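Side-chain contacts in putative cell invasion protein with MAC/Perforin domain (Bacteroides thetaiotaomicron VPI-5482, PDB 3KK7), which belongs to the membrane-attack complex/perforin family and may act on membranes or in cell invasion, although its precise role is not established: residues A[194-199]-A[353-358]; A[501-504]-A[508-511]. All coordinates share one frame; numbering follows the deposited sequence.

Interaction 1 (A[194-199]-A[353-358]); sequences DALYNS and ENFKQR
Leu196 and Tyr197, near the C-terminal end of helix 190-198, receive the ring of Phe355 from helix 353-363, a buried helix-to-helix contact inside the MACPF family region. The backbones stand well apart, with the CA atoms of Leu196 and Phe355 8.2 Å from each other, and a long flat side chain is suited to bridging that distance. Leu196 comes first: its CG lies 3.8 Å from CD2 of Phe355, and the branched end of the leucine meets the ring obliquely. Leu204 of helix 201-208 and Ile350 also touch this leucine. Tyr197 follows with an edge-to-face (T-shaped) stack, in which the CE2 edge of Phe355 points at the tyrosine face and the planes meet at 66°. CG of Tyr197 lies anti to its carbonyl carbon (chi1 -78°), which turns one ring face to Phe355, and the tyrosine hydroxyl is hydrogen-bonded to Glu352, just before the partner helix. A leucine in place of Tyr197 would probably leave Glu352 without this partner and the edge of Phe355 without an aromatic face. Next along the chain, Asn198 donates from ND2 to Asp194 OD1, which it meets from above the carboxylate plane. Ser199, the first residue to leave helical geometry, turns OG back to the carbonyl oxygen of Ala195, 2.8 Å away and approached in the carbonyl plane on a lone pair.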
loop_
_atom_site.group_PDB
_atom_site.type_symbol
_atom_site.label_atom_id
_atom_site.label_comp_id
_atom_site.label_asym_id
_atom_site.label_seq_id
_atom_site.Cartn_x
_atom_site.Cartn_y
_atom_site.Cartn_z
ATOM N N ASP A 194 -2.712 -0.946 -15.288
ATOM C CA ASP A 194 -2.914 -2.358 -15.576
ATOM C C ASP A 194 -3.120 -3.187 -14.315
ATOM O O ASP A 194 -4.033 -3.992 -14.259
ATOM C CB ASP A 194 -1.734 -2.943 -16.353
ATOM C CG ASP A 194 -1.935 -4.418 -16.698
ATOM O OD1 ASP A 194 -2.691 -4.706 -17.642
ATOM O OD2 ASP A 194 -1.339 -5.287 -16.027
ATOM N N ALA A 195 -2.259 -2.998 -13.323
ATOM C CA ALA A 195 -2.292 -3.811 -12.101
ATOM C C ALA A 195 -3.540 -3.491 -11.312
ATOM O O ALA A 195 -4.154 -4.374 -10.717
ATOM C CB ALA A 195 -1.062 -3.588 -11.282
ATOM N N LEU A 196 -3.959 -2.234 -11.389
ATOM C CA LEU A 196 -5.143 -1.748 -10.679
ATOM C C LEU A 196 -6.411 -2.451 -11.140
ATOM O O LEU A 196 -7.235 -2.817 -10.319
ATOM C CB LEU A 196 -5.290 -0.236 -10.885
ATOM C CG LEU A 196 -5.996 0.606 -9.818
ATOM C CD1 LEU A 196 -5.247 0.523 -8.460
ATOM C CD2 LEU A 196 -6.118 2.081 -10.312
ATOM N N TYR A 197 -6.564 -2.625 -12.447
ATOM C CA TYR A 197 -7.754 -3.270 -12.987
ATOM C C TYR A 197 -7.612 -4.733 -13.393
ATOM O O TYR A 197 -8.622 -5.388 -13.573
ATOM C CB TYR A 197 -8.325 -2.465 -14.167
ATOM C CG TYR A 197 -9.090 -1.264 -13.691
ATOM C CD1 TYR A 197 -10.383 -1.400 -13.216
ATOM C CD2 TYR A 197 -8.502 -0.008 -13.651
ATOM C CE1 TYR A 197 -11.076 -0.319 -12.725
ATOM C CE2 TYR A 197 -9.195 1.083 -13.174
ATOM C CZ TYR A 197 -10.483 0.922 -12.707
ATOM O OH TYR A 197 -11.197 1.998 -12.228
ATOM N N ASN A 198 -6.406 -5.259 -13.537
ATOM C CA ASN A 198 -6.261 -6.625 -14.048
ATOM C C ASN A 198 -5.712 -7.642 -13.069
ATOM O O ASN A 198 -5.546 -8.801 -13.413
ATOM C CB ASN A 198 -5.445 -6.637 -15.336
ATOM C CG ASN A 198 -6.129 -5.878 -16.451
ATOM O OD1 ASN A 198 -7.346 -5.959 -16.622
ATOM N ND2 ASN A 198 -5.354 -5.128 -17.209
ATOM N N SER A 199 -5.457 -7.212 -11.843
ATOM C CA SER A 199 -5.048 -8.105 -10.782
ATOM C C SER A 199 -5.770 -7.621 -9.519
ATOM O O SER A 199 -6.489 -6.611 -9.555
ATOM C CB SER A 199 -3.513 -8.113 -10.634
ATOM O OG SER A 199 -3.007 -6.888 -10.140
ATOM N N GLU A 353 -13.075 4.706 -4.866
ATOM C CA GLU A 353 -13.441 4.476 -3.451
ATOM C C GLU A 353 -13.155 3.062 -2.947
ATOM O O GLU A 353 -12.572 2.872 -1.885
ATOM C CB GLU A 353 -14.945 4.741 -3.277
ATOM C CG GLU A 353 -15.313 5.571 -2.047
ATOM C CD GLU A 353 -14.577 6.905 -2.013
ATOM O OE1 GLU A 353 -14.720 7.722 -2.973
ATOM O OE2 GLU A 353 -13.830 7.096 -1.018
ATOM N N ASN A 354 -13.604 2.065 -3.707
ATOM C CA ASN A 354 -13.462 0.669 -3.302
ATOM C C ASN A 354 -12.033 0.170 -3.339
ATOM O O ASN A 354 -11.658 -0.656 -2.501
ATOM C CB ASN A 354 -14.369 -0.283 -4.098
ATOM C CG ASN A 354 -14.266 -0.086 -5.605
ATOM O OD1 ASN A 354 -14.086 1.039 -6.093
ATOM N ND2 ASN A 354 -14.435 -1.169 -6.346
ATOM N N PHE A 355 -11.227 0.671 -4.277
ATOM C CA PHE A 355 -9.817 0.269 -4.309
ATOM C C PHE A 355 -9.064 0.928 -3.165
ATOM O O PHE A 355 -8.194 0.324 -2.535
ATOM C CB PHE A 355 -9.147 0.604 -5.626
ATOM C CG PHE A 355 -9.781 -0.049 -6.835
ATOM C CD1 PHE A 355 -10.736 -1.056 -6.711
ATOM C CD2 PHE A 355 -9.368 0.327 -8.111
ATOM C CE1 PHE A 355 -11.276 -1.644 -7.825
ATOM C CE2 PHE A 355 -9.914 -0.263 -9.244
ATOM C CZ PHE A 355 -10.864 -1.241 -9.110
ATOM N N LYS A 356 -9.416 2.171 -2.893
ATOM C CA LYS A 356 -8.812 2.907 -1.809
ATOM C C LYS A 356 -9.005 2.140 -0.516
ATOM O O LYS A 356 -8.046 1.810 0.168
ATOM C CB LYS A 356 -9.426 4.316 -1.724
ATOM C CG LYS A 356 -8.920 5.286 -2.824
ATOM C CD LYS A 356 -9.768 6.541 -2.913
ATOM C CE LYS A 356 -9.392 7.600 -1.905
ATOM N NZ LYS A 356 -8.180 8.337 -2.372
ATOM N N GLN A 357 -10.256 1.831 -0.221
ATOM C CA GLN A 357 -10.613 1.107 0.985
ATOM C C GLN A 357 -9.951 -0.275 1.056
ATOM O O GLN A 357 -9.423 -0.667 2.094
ATOM C CB GLN A 357 -12.136 0.986 1.049
ATOM C CG GLN A 357 -12.732 0.469 2.376
ATOM C CD GLN A 357 -12.243 1.264 3.562
ATOM O OE1 GLN A 357 -11.964 2.466 3.439
ATOM N NE2 GLN A 357 -12.115 0.601 4.722
ATOM N N ARG A 358 -9.938 -1.000 -0.056
ATOM C CA ARG A 358 -9.334 -2.330 -0.093
ATOM C C ARG A 358 -7.824 -2.317 0.159
ATOM O O ARG A 358 -7.325 -3.202 0.843
ATOM C CB ARG A 358 -9.657 -3.046 -1.408
ATOM C CG ARG A 358 -9.192 -4.483 -1.425
ATOM C CD ARG A 358 -9.875 -5.343 -2.460
ATOM N NE ARG A 358 -11.276 -5.556 -2.107
ATOM C CZ ARG A 358 -11.721 -6.422 -1.199
ATOM N NH1 ARG A 358 -10.887 -7.204 -0.553
ATOM N NH2 ARG A 358 -13.027 -6.516 -0.944
#

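Interaction 2 (A[501-504]-A[508-511]); sequences FAYY and YIPD
Tyr503 and Tyr504, at the end of strand 499-504, are met by Ile509 and Pro510 from the first turn of helix 508-512, and the side chains meet through carbon. The aromatic component is a CH-pi interaction. CD of Pro510 lies over one face of the Tyr503 ring, 4.1 Å from the ring centroid and 28° off its normal, so the approach is from above the plane though not quite central. The nearest ring atom is Tyr503 CE2, 3.7 Å from that same CD, while CG of the proline reaches on toward CZ and OH. Proline suits the place twice over: the first turn of a helix has no preceding helical carbonyl that would need an N-H from this residue, and proline has none to give; its compact, puckered ring also offers C-H groups to an aromatic face. Tyr503 takes the crowded position between its backbone N and carbonyl carbon (chi1 62°), which turns one ring face to the proline.

The aliphatic contacts come from the two branches of Ile509. Its CG2 packs 3.8 Å from Tyr503 CB, with the two side chains running antiparallel past one another. The other branch extends (chi2 172°) to carry CD1 to the backbone of Tyr504, 3.6 Å from its carbonyl oxygen, and CD1 is 4.4 Å from CB of the same tyrosine. Beta-branching thus lets one residue cover two successive strand positions.

Beyond the two segments, Val519 of helix 516-521 and the ring of Trp490 also pack on Tyr503, while Leu516 touches Pro510. The arrangement is a strand-turn-helix connection: a short turn folds the helix back on the strand it follows, covering one part of the four-stranded mixed sheet in the D3 family region.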
loop_
_atom_site.group_PDB
_atom_site.type_symbol
_atom_site.label_atom_id
_atom_site.label_comp_id
_atom_site.label_asym_id
_atom_site.label_seq_id
_atom_site.Cartn_x
_atom_site.Cartn_y
_atom_site.Cartn_z
ATOM N N PHE A 501 -19.405 3.980 -12.058
ATOM C CA PHE A 501 -18.638 2.746 -12.168
ATOM C C PHE A 501 -17.546 2.965 -13.191
ATOM O O PHE A 501 -17.826 3.404 -14.315
ATOM C CB PHE A 501 -19.492 1.543 -12.601
ATOM C CG PHE A 501 -20.710 1.286 -11.743
ATOM C CD1 PHE A 501 -20.679 1.443 -10.372
ATOM C CD2 PHE A 501 -21.897 0.845 -12.324
ATOM C CE1 PHE A 501 -21.821 1.189 -9.581
ATOM C CE2 PHE A 501 -23.058 0.599 -11.547
ATOM C CZ PHE A 501 -23.006 0.768 -10.175
ATOM N N ALA A 502 -16.302 2.646 -12.813
ATOM C CA ALA A 502 -15.144 2.772 -13.724
ATOM C C ALA A 502 -14.541 1.406 -14.108
ATOM O O ALA A 502 -14.696 0.436 -13.385
ATOM C CB ALA A 502 -14.065 3.676 -13.088
ATOM N N TYR A 503 -13.857 1.342 -15.247
ATOM C CA TYR A 503 -13.096 0.135 -15.638
ATOM C C TYR A 503 -12.137 0.435 -16.791
ATOM O O TYR A 503 -12.476 1.217 -17.683
ATOM C CB TYR A 503 -14.006 -1.079 -15.989
ATOM C CG TYR A 503 -14.965 -0.935 -17.179
ATOM C CD1 TYR A 503 -16.305 -0.615 -16.995
ATOM C CD2 TYR A 503 -14.536 -1.172 -18.489
ATOM C CE1 TYR A 503 -17.187 -0.495 -18.101
ATOM C CE2 TYR A 503 -15.393 -1.053 -19.584
ATOM C CZ TYR A 503 -16.710 -0.718 -19.385
ATOM O OH TYR A 503 -17.550 -0.606 -20.475
ATOM N N TYR A 504 -10.949 -0.177 -16.758
ATOM C CA TYR A 504 -10.003 -0.105 -17.879
ATOM C C TYR A 504 -10.634 -0.710 -19.139
ATOM O O TYR A 504 -11.428 -1.633 -19.042
ATOM C CB TYR A 504 -8.686 -0.806 -17.540
ATOM C CG TYR A 504 -7.713 -0.770 -18.694
ATOM C CD1 TYR A 504 -6.940 0.364 -18.956
ATOM C CD2 TYR A 504 -7.610 -1.858 -19.575
ATOM C CE1 TYR A 504 -6.074 0.403 -20.058
ATOM C CE2 TYR A 504 -6.745 -1.827 -20.676
ATOM C CZ TYR A 504 -5.991 -0.703 -20.907
ATOM O OH TYR A 504 -5.154 -0.703 -21.991
ATOM N N TYR A 508 -13.136 -7.752 -21.631
ATOM C CA TYR A 508 -13.193 -8.858 -20.683
ATOM C C TYR A 508 -13.818 -8.436 -19.338
ATOM O O TYR A 508 -14.452 -9.250 -18.682
ATOM C CB TYR A 508 -11.819 -9.502 -20.472
ATOM C CG TYR A 508 -11.054 -9.106 -19.190
ATOM C CD1 TYR A 508 -11.247 -9.781 -17.987
ATOM C CD2 TYR A 508 -10.108 -8.089 -19.204
ATOM C CE1 TYR A 508 -10.527 -9.429 -16.842
ATOM C CE2 TYR A 508 -9.412 -7.749 -18.082
ATOM C CZ TYR A 508 -9.617 -8.420 -16.903
ATOM O OH TYR A 508 -8.907 -8.052 -15.774
ATOM N N ILE A 509 -13.640 -7.173 -18.937
ATOM C CA ILE A 509 -14.198 -6.674 -17.669
ATOM C C ILE A 509 -15.718 -6.545 -17.722
ATOM O O ILE A 509 -16.404 -7.200 -16.947
ATOM C CB ILE A 509 -13.542 -5.343 -17.198
ATOM C CG1 ILE A 509 -12.043 -5.550 -16.939
ATOM C CG2 ILE A 509 -14.215 -4.828 -15.908
ATOM C CD1 ILE A 509 -11.264 -4.281 -16.661
ATOM N N PRO A 510 -16.265 -5.716 -18.626
ATOM C CA PRO A 510 -17.754 -5.722 -18.688
ATOM C C PRO A 510 -18.343 -7.127 -18.876
ATOM O O PRO A 510 -19.424 -7.415 -18.362
ATOM C CB PRO A 510 -18.089 -4.815 -19.886
ATOM C CG PRO A 510 -16.763 -4.521 -20.578
ATOM C CD PRO A 510 -15.662 -4.747 -19.560
ATOM N N ASP A 511 -17.614 -8.001 -19.575
ATOM C CA ASP A 511 -18.060 -9.392 -19.787
ATOM C C ASP A 511 -18.070 -10.211 -18.482
ATOM O O ASP A 511 -18.953 -11.055 -18.282
ATOM C CB ASP A 511 -17.266 -10.095 -20.928
ATOM C CG ASP A 511 -17.886 -9.854 -22.341
ATOM O OD1 ASP A 511 -19.059 -9.415 -22.407
ATOM O OD2 ASP A 511 -17.205 -10.103 -23.380
#

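How the interactions relate
From the N terminus, helix 190-198 comes first, and interaction 1 closes a long excursion when helix 353-363 returns to it, 154 residues on from the end of segment 194-199. Interaction 2 opens only after that and closes a short turn between strand 499-504 and helix 508-512, so the two lie in series, neither nested nor crossed. In space they adjoin, with centres about 12 Å apart. Asn198 OD1 and Tyr508 OH form a probable hydrogen bond of 2.7 Å, and the Tyr197 hydroxyl packs against Ala502 CB. Helix 190-198 therefore faces both helix 353-363 and strand 499-504, joining the MACPF region to the C-terminal D3 region.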